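Local coordinates for Alr2269 protein (Nostoc sp., PDB 3MC9) that probably takes part, through its periplasmic POTRA domains, in handling precursor polypeptides during beta-barrel protein assembly at the outer membrane, at residues V62-L76 against T124-P136. Numbering follows the deposited sequence.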
ATOM      1  N   VAL A  62      15.020  -7.310 -22.713  1.00 39.04           N
ATOM      2  CA  VAL A  62      14.320  -8.366 -23.395  1.00 37.84           C
ATOM      3  C   VAL A  62      13.039  -7.773 -23.901  1.00 35.98           C
ATOM      4  O   VAL A  62      12.424  -6.938 -23.237  1.00 34.41           O
ATOM      5  CB  VAL A  62      13.872  -9.512 -22.451  1.00 38.14           C
ATOM      6  CG1 VAL A  62      14.183 -10.860 -23.079  1.00 40.14           C
ATOM      7  CG2 VAL A  62      14.474  -9.380 -21.087  1.00 38.48           C
ATOM      8  N   LEU A  63      12.615  -8.228 -25.068  1.00 35.09           N
ATOM      9  CA  LEU A  63      11.359  -7.771 -25.622  1.00 34.71           C
ATOM     10  C   LEU A  63      10.261  -8.390 -24.802  1.00 33.89           C
ATOM     11  O   LEU A  63      10.398  -9.519 -24.331  1.00 33.78           O
ATOM     12  CB  LEU A  63      11.231  -8.192 -27.087  1.00 35.25           C
ATOM     13  CG  LEU A  63       9.934  -7.742 -27.760  1.00 35.53           C
ATOM     14  CD1 LEU A  63      10.022  -6.257 -28.101  1.00 35.72           C
ATOM     15  CD2 LEU A  63       9.698  -8.576 -28.989  1.00 35.24           C
ATOM     16  N   VAL A  64       9.186  -7.644 -24.588  1.00 33.39           N
ATOM     17  CA  VAL A  64       8.077  -8.153 -23.807  1.00 32.43           C
ATOM     18  C   VAL A  64       6.984  -8.487 -24.800  1.00 33.42           C
ATOM     19  O   VAL A  64       6.607  -7.630 -25.597  1.00 33.05           O
ATOM     20  CB  VAL A  64       7.586  -7.138 -22.750  1.00 32.03           C
ATOM     21  CG1 VAL A  64       6.202  -7.549 -22.188  1.00 30.62           C
ATOM     22  CG2 VAL A  64       8.597  -7.022 -21.610  1.00 29.78           C
ATOM     23  N   SER A  65       6.496  -9.732 -24.771  1.00 34.00           N
ATOM     24  CA  SER A  65       5.403 -10.148 -25.676  1.00 34.97           C
ATOM     25  C   SER A  65       4.008  -9.896 -25.119  1.00 35.53           C
ATOM     26  O   SER A  65       3.051  -9.724 -25.890  1.00 35.35           O
ATOM     27  CB  SER A  65       5.508 -11.632 -26.042  1.00 35.22           C
ATOM     28  OG  SER A  65       5.446 -12.457 -24.885  1.00 35.90           O
ATOM     29  N   GLU A  66       3.891  -9.916 -23.793  1.00 35.57           N
ATOM     30  CA  GLU A  66       2.582  -9.904 -23.124  1.00 36.57           C
ATOM     31  C   GLU A  66       2.699  -9.452 -21.672  1.00 35.46           C
ATOM     32  O   GLU A  66       3.638  -9.816 -20.978  1.00 34.07           O
ATOM     33  CB  GLU A  66       1.966 -11.302 -23.170  1.00 38.06           C
ATOM     34  CG  GLU A  66       0.471 -11.289 -23.450  1.00 42.90           C
ATOM     35  CD  GLU A  66      -0.166 -12.680 -23.472  1.00 48.90           C
ATOM     36  OE1 GLU A  66       0.531 -13.678 -23.777  1.00 52.06           O
ATOM     37  OE2 GLU A  66      -1.384 -12.770 -23.196  1.00 53.13           O
ATOM     38  N   VAL A  67       1.755  -8.619 -21.243  1.00 35.83           N
ATOM     39  CA  VAL A  67       1.654  -8.226 -19.840  1.00 35.86           C
ATOM     40  C   VAL A  67       0.325  -8.699 -19.320  1.00 37.24           C
ATOM     41  O   VAL A  67      -0.715  -8.399 -19.902  1.00 38.31           O
ATOM     42  CB  VAL A  67       1.779  -6.696 -19.628  1.00 35.63           C
ATOM     43  CG1 VAL A  67       1.550  -6.340 -18.136  1.00 33.34           C
ATOM     44  CG2 VAL A  67       3.150  -6.221 -20.077  1.00 32.65           C
ATOM     45  N   LEU A  68       0.366  -9.468 -18.243  1.00 38.40           N
ATOM     46  CA  LEU A  68      -0.846  -9.939 -17.582  1.00 40.21           C
ATOM     47  C   LEU A  68      -0.860  -9.336 -16.173  1.00 40.36           C
ATOM     48  O   LEU A  68       0.175  -9.268 -15.500  1.00 39.72           O
ATOM     49  CB  LEU A  68      -0.887 -11.479 -17.513  1.00 40.85           C
ATOM     50  CG  LEU A  68      -0.668 -12.299 -18.800  1.00 42.87           C
ATOM     51  CD1 LEU A  68      -0.899 -13.826 -18.565  1.00 44.56           C
ATOM     52  CD2 LEU A  68      -1.568 -11.813 -19.914  1.00 44.20           C
ATOM     53  N   VAL A  69      -2.023  -8.861 -15.747  1.00 41.50           N
ATOM     54  CA  VAL A  69      -2.203  -8.372 -14.381  1.00 42.03           C
ATOM     55  C   VAL A  69      -3.151  -9.345 -13.713  1.00 43.67           C
ATOM     56  O   VAL A  69      -4.251  -9.541 -14.208  1.00 44.63           O
ATOM     57  CB  VAL A  69      -2.813  -6.971 -14.360  1.00 41.89           C
ATOM     58  CG1 VAL A  69      -3.141  -6.567 -12.927  1.00 42.35           C
ATOM     59  CG2 VAL A  69      -1.864  -5.968 -15.016  1.00 40.78           C
ATOM     60  N   ARG A  70      -2.723  -9.971 -12.619  1.00 45.03           N
ATOM     61  CA  ARG A  70      -3.494 -11.058 -12.001  1.00 47.12           C
ATOM     62  C   ARG A  70      -3.624 -10.887 -10.488  1.00 47.42           C
ATOM     63  O   ARG A  70      -2.690 -10.436  -9.845  1.00 46.22           O
ATOM     64  CB  ARG A  70      -2.829 -12.420 -12.270  1.00 47.82           C
ATOM     65  CG  ARG A  70      -2.830 -12.875 -13.723  1.00 50.22           C
ATOM     66  CD  ARG A  70      -4.247 -13.105 -14.242  1.00 54.21           C
ATOM     67  NE  ARG A  70      -4.255 -13.564 -15.631  1.00 57.48           N
ATOM     68  CZ  ARG A  70      -4.492 -12.798 -16.701  1.00 59.63           C
ATOM     69  NH1 ARG A  70      -4.464 -13.347 -17.914  1.00 60.31           N
ATOM     70  NH2 ARG A  70      -4.761 -11.493 -16.581  1.00 59.81           N
ATOM     71  N   PRO A  71      -4.777 -11.288  -9.918  1.00 49.05           N
ATOM     72  CA  PRO A  71      -4.899 -11.331  -8.471  1.00 50.04           C
ATOM     73  C   PRO A  71      -4.074 -12.489  -7.939  1.00 50.48           C
ATOM     74  O   PRO A  71      -3.997 -13.526  -8.578  1.00 51.59           O
ATOM     75  CB  PRO A  71      -6.394 -11.602  -8.254  1.00 51.22           C
ATOM     76  CG  PRO A  71      -6.778 -12.438  -9.431  1.00 51.95           C
ATOM     77  CD  PRO A  71      -5.944 -11.903 -10.581  1.00 50.61           C
ATOM     78  N   GLN A  72      -3.447 -12.311  -6.793  1.00 50.68           N
ATOM     79  CA  GLN A  72      -2.759 -13.412  -6.134  1.00 51.78           C
ATOM     80  C   GLN A  72      -3.769 -14.439  -5.601  1.00 53.23           C
ATOM     81  O   GLN A  72      -3.488 -15.634  -5.568  1.00 53.84           O
ATOM     82  CB  GLN A  72      -1.914 -12.888  -4.988  1.00 51.71           C
ATOM     83  CG  GLN A  72      -0.869 -13.869  -4.518  1.00 53.26           C
ATOM     84  CD  GLN A  72       0.018 -13.273  -3.456  1.00 54.57           C
ATOM     85  OE1 GLN A  72      -0.135 -12.108  -3.085  1.00 55.10           O
ATOM     86  NE2 GLN A  72       0.957 -14.066  -2.957  1.00 56.31           N
ATOM     87  N   SER A  73      -4.933 -13.948  -5.175  1.00 53.49           N
ATOM     88  CA  SER A  73      -6.066 -14.788  -4.793  1.00 54.97           C
ATOM     89  C   SER A  73      -7.351 -13.969  -4.912  1.00 55.24           C
ATOM     90  O   SER A  73      -7.308 -12.735  -5.014  1.00 54.01           O
ATOM     91  CB  SER A  73      -5.900 -15.294  -3.367  1.00 55.92           C
ATOM     92  OG  SER A  73      -6.040 -14.232  -2.433  1.00 56.01           O
ATOM     93  N   GLY A  74      -8.489 -14.651  -4.887  1.00 56.73           N
ATOM     94  CA  GLY A  74      -9.771 -14.007  -5.134  1.00 57.58           C
ATOM     95  C   GLY A  74      -9.883 -13.559  -6.583  1.00 57.35           C
ATOM     96  O   GLY A  74      -9.261 -14.141  -7.475  1.00 56.64           O
ATOM     97  N   GLN A  75     -10.696 -12.532  -6.813  1.00 57.86           N
ATOM     98  CA  GLN A  75     -10.824 -11.918  -8.129  1.00 58.19           C
ATOM     99  C   GLN A  75     -10.190 -10.552  -8.142  1.00 56.71           C
ATOM    100  O   GLN A  75     -10.075  -9.900  -7.109  1.00 56.20           O
ATOM    101  CB  GLN A  75     -12.284 -11.738  -8.537  1.00 59.93           C
ATOM    102  CG  GLN A  75     -12.923 -12.938  -9.153  1.00 62.68           C
ATOM    103  CD  GLN A  75     -13.829 -13.623  -8.178  1.00 66.44           C
ATOM    104  OE1 GLN A  75     -15.043 -13.434  -8.215  1.00 68.90           O
ATOM    105  NE2 GLN A  75     -13.242 -14.385  -7.255  1.00 67.33           N
ATOM    106  N   LEU A  76      -9.800 -10.121  -9.333  1.00 56.35           N
ATOM    107  CA  LEU A  76      -9.305  -8.778  -9.533  1.00 55.43           C
ATOM    108  C   LEU A  76     -10.389  -7.973 -10.221  1.00 56.47           C
ATOM    109  O   LEU A  76     -10.803  -8.291 -11.335  1.00 57.11           O
ATOM    110  CB  LEU A  76      -8.034  -8.773 -10.381  1.00 54.25           C
ATOM    111  CG  LEU A  76      -7.293  -7.430 -10.414  1.00 53.22           C
ATOM    112  CD1 LEU A  76      -6.955  -6.970  -8.991  1.00 52.39           C
ATOM    113  CD2 LEU A  76      -6.027  -7.529 -11.253  1.00 52.20           C
ATOM    114  N   THR A 124       9.520 -16.656 -23.714  1.00 37.99           N
ATOM    115  CA  THR A 124       9.066 -17.439 -24.861  1.00 37.04           C
ATOM    116  C   THR A 124       9.875 -17.017 -26.093  1.00 35.93           C
ATOM    117  O   THR A 124      10.502 -15.976 -26.087  1.00 34.85           O
ATOM    118  CB  THR A 124       7.550 -17.209 -25.119  1.00 37.02           C
ATOM    119  OG1 THR A 124       7.353 -15.986 -25.836  1.00 34.83           O
ATOM    120  CG2 THR A 124       6.773 -17.144 -23.791  1.00 36.03           C
ATOM    121  N   PRO A 125       9.845 -17.818 -27.168  1.00 36.03           N
ATOM    122  CA  PRO A 125      10.479 -17.409 -28.425  1.00 35.91           C
ATOM    123  C   PRO A 125      10.052 -16.030 -28.949  1.00 35.26           C
ATOM    124  O   PRO A 125      10.820 -15.400 -29.682  1.00 35.37           O
ATOM    125  CB  PRO A 125      10.028 -18.498 -29.401  1.00 37.17           C
ATOM    126  CG  PRO A 125       9.821 -19.731 -28.517  1.00 37.75           C
ATOM    127  CD  PRO A 125       9.241 -19.164 -27.263  1.00 36.71           C
ATOM    128  N   LEU A 126       8.849 -15.586 -28.577  1.00 34.84           N
ATOM    129  CA  LEU A 126       8.266 -14.332 -29.055  1.00 35.18           C
ATOM    130  C   LEU A 126       8.549 -13.122 -28.168  1.00 34.56           C
ATOM    131  O   LEU A 126       8.206 -11.991 -28.546  1.00 34.33           O
ATOM    132  CB  LEU A 126       6.740 -14.448 -29.139  1.00 35.49           C
ATOM    133  CG  LEU A 126       6.091 -15.667 -29.788  1.00 38.17           C
ATOM    134  CD1 LEU A 126       4.552 -15.430 -29.811  1.00 40.41           C
ATOM    135  CD2 LEU A 126       6.631 -15.921 -31.153  1.00 37.97           C
ATOM    136  N   GLY A 127       9.151 -13.354 -27.000  1.00 33.79           N
ATOM    137  CA  GLY A 127       9.284 -12.318 -25.982  1.00 33.16           C
ATOM    138  C   GLY A 127       8.824 -12.793 -24.605  1.00 33.47           C
ATOM    139  O   GLY A 127       8.259 -13.886 -24.450  1.00 32.90           O
ATOM    140  N   VAL A 128       9.062 -11.969 -23.587  1.00 33.53           N
ATOM    141  CA  VAL A 128       8.708 -12.377 -22.240  1.00 33.34           C
ATOM    142  C   VAL A 128       7.255 -12.019 -21.936  1.00 33.55           C
ATOM    143  O   VAL A 128       6.798 -10.910 -22.258  1.00 32.41           O
ATOM    144  CB  VAL A 128       9.627 -11.763 -21.197  1.00 33.47           C
ATOM    145  CG1 VAL A 128       9.348 -12.395 -19.825  1.00 32.52           C
ATOM    146  CG2 VAL A 128      11.083 -11.997 -21.576  1.00 34.01           C
ATOM    147  N   ARG A 129       6.541 -12.976 -21.333  1.00 34.26           N
ATOM    148  CA  ARG A 129       5.219 -12.723 -20.799  1.00 35.59           C
ATOM    149  C   ARG A 129       5.386 -12.311 -19.344  1.00 34.94           C
ATOM    150  O   ARG A 129       5.812 -13.107 -18.511  1.00 35.79           O
ATOM    151  CB  ARG A 129       4.318 -13.948 -20.922  1.00 36.78           C
ATOM    152  CG  ARG A 129       4.131 -14.424 -22.362  1.00 41.05           C
ATOM    153  CD  ARG A 129       3.497 -15.812 -22.447  1.00 46.38           C
ATOM    154  NE  ARG A 129       2.038 -15.777 -22.519  1.00 50.18           N
ATOM    155  CZ  ARG A 129       1.198 -16.242 -21.592  1.00 55.42           C
ATOM    156  NH1 ARG A 129       1.636 -16.803 -20.463  1.00 57.13           N
ATOM    157  NH2 ARG A 129      -0.117 -16.156 -21.799  1.00 58.17           N
ATOM    158  N   VAL A 130       5.100 -11.051 -19.046  1.00 34.54           N
ATOM    159  CA  VAL A 130       5.322 -10.520 -17.689  1.00 33.72           C
ATOM    160  C   VAL A 130       3.992 -10.504 -16.948  1.00 34.02           C
ATOM    161  O   VAL A 130       3.043  -9.841 -17.374  1.00 33.75           O
ATOM    162  CB  VAL A 130       5.942  -9.108 -17.718  1.00 33.41           C
ATOM    163  CG1 VAL A 130       6.053  -8.525 -16.308  1.00 32.56           C
ATOM    164  CG2 VAL A 130       7.333  -9.132 -18.385  1.00 33.30           C
ATOM    165  N   SER A 131       3.924 -11.268 -15.860  1.00 34.51           N
ATOM    166  CA  SER A 131       2.757 -11.278 -14.994  1.00 34.79           C
ATOM    167  C   SER A 131       2.995 -10.426 -13.751  1.00 34.38           C
ATOM    168  O   SER A 131       3.947 -10.646 -13.000  1.00 34.63           O
ATOM    169  CB  SER A 131       2.384 -12.715 -14.619  1.00 35.79           C
ATOM    170  OG  SER A 131       1.801 -13.370 -15.731  1.00 35.99           O
ATOM    171  N   PHE A 132       2.148  -9.425 -13.564  1.00 34.31           N
ATOM    172  CA  PHE A 132       2.140  -8.649 -12.334  1.00 34.13           C
ATOM    173  C   PHE A 132       1.064  -9.278 -11.484  1.00 35.01           C
ATOM    174  O   PHE A 132      -0.115  -9.271 -11.860  1.00 35.96           O
ATOM    175  CB  PHE A 132       1.861  -7.172 -12.590  1.00 33.50           C
ATOM    176  CG  PHE A 132       2.991  -6.465 -13.287  1.00 33.51           C
ATOM    177  CD1 PHE A 132       4.153  -6.121 -12.595  1.00 32.86           C
ATOM    178  CD2 PHE A 132       2.910  -6.170 -14.641  1.00 32.91           C
ATOM    179  CE1 PHE A 132       5.206  -5.487 -13.241  1.00 31.99           C
ATOM    180  CE2 PHE A 132       3.953  -5.541 -15.292  1.00 34.06           C
ATOM    181  CZ  PHE A 132       5.112  -5.202 -14.595  1.00 32.96           C
ATOM    182  N   ILE A 133       1.478  -9.865 -10.367  1.00 35.82           N
ATOM    183  CA  ILE A 133       0.557 -10.552  -9.477  1.00 36.74           C
ATOM    184  C   ILE A 133       0.377  -9.679  -8.254  1.00 37.42           C
ATOM    185  O   ILE A 133       1.332  -9.344  -7.557  1.00 37.20           O
ATOM    186  CB  ILE A 133       1.065 -11.968  -9.129  1.00 37.61           C
ATOM    187  CG1 ILE A 133       1.217 -12.781 -10.419  1.00 37.73           C
ATOM    188  CG2 ILE A 133       0.096 -12.673  -8.159  1.00 36.94           C
ATOM    189  CD1 ILE A 133       2.346 -13.774 -10.394  1.00 40.20           C
ATOM    190  N   VAL A 134      -0.863  -9.274  -8.017  1.00 38.63           N
ATOM    191  CA  VAL A 134      -1.146  -8.273  -7.013  1.00 38.97           C
ATOM    192  C   VAL A 134      -2.207  -8.802  -6.055  1.00 40.62           C
ATOM    193  O   VAL A 134      -3.072  -9.583  -6.446  1.00 41.61           O
ATOM    194  CB  VAL A 134      -1.606  -6.958  -7.658  1.00 38.61           C
ATOM    195  CG1 VAL A 134      -0.576  -6.472  -8.692  1.00 37.82           C
ATOM    196  CG2 VAL A 134      -2.979  -7.110  -8.304  1.00 38.81           C
ATOM    197  N   GLN A 135      -2.116  -8.381  -4.800  1.00 41.03           N
ATOM    198  CA  GLN A 135      -3.062  -8.774  -3.764  1.00 42.18           C
ATOM    199  C   GLN A 135      -3.722  -7.506  -3.282  1.00 41.89           C
ATOM    200  O   GLN A 135      -3.093  -6.706  -2.592  1.00 41.85           O
ATOM    201  CB  GLN A 135      -2.345  -9.481  -2.615  1.00 42.75           C
ATOM    202  CG  GLN A 135      -3.263 -10.027  -1.512  1.00 45.36           C
ATOM    203  CD  GLN A 135      -4.506 -10.752  -2.031  1.00 48.29           C
ATOM    204  OE1 GLN A 135      -5.624 -10.313  -1.781  1.00 52.36           O
ATOM    205  NE2 GLN A 135      -4.316 -11.861  -2.738  1.00 48.73           N
ATOM    206  N   PRO A 136      -4.983  -7.282  -3.687  1.00 42.20           N
ATOM    207  CA  PRO A 136      -5.672  -6.086  -3.224  1.00 42.09           C
ATOM    208  C   PRO A 136      -5.734  -6.015  -1.700  1.00 42.29           C
ATOM    209  O   PRO A 136      -5.829  -7.044  -1.029  1.00 42.55           O
ATOM    210  CB  PRO A 136      -7.083  -6.232  -3.813  1.00 43.16           C
ATOM    211  CG  PRO A 136      -6.942  -7.184  -4.940  1.00 43.64           C
ATOM    212  CD  PRO A 136      -5.803  -8.081  -4.612  1.00 42.62           C
TER
HETATM  213  O   HOH W   1       4.634 -14.661 -25.788  1.00 41.97           O
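Strands 62-71 and 127-136 run parallel, laddered from V128 N to L63 O (2.9 Å) through to Q72 N on V134 O, with a beta bulge between V64 and E66 where V128 O takes the N-H of S65 and, weakly, that of E66. G127 (phi 130°) closes the type I turn from T124, its CA 3.4 Å from L63 O. At the bulge, on the face away from the helices, E66 and R129 lie side by side in a salt bridge. R129 NE reaches E66 OE1 at 2.9 Å from above the carboxylate plane, NH2 adds a weaker bond to the same oxygen, and the two flat groups are turned 72° apart. R129 NH1 also pairs with E122 of the neighbouring strand 114-124. These are the two central strands of the mixed sheet of a POTRA domain, and helices 78-87 and 98-110 pack on the face carrying V67, V69, V130 and F132. There V67 CG1, anti to its backbone N (chi1 175°), lies in plane at the edge of the F132 ring, 3.8 Å from CD2 and CE2, and V130 CG1 over one face, toward the rim. On the other face I133 CG2 sits 3.6 Å from Q72 CA. Past the strand end L76 CD1 touches V134 CG2 (4.0 Å) and P136 CG (4.1 Å). At the opposite end T124 OG1 accepts the N-H of L126 in an ST turn and donates to G127 O.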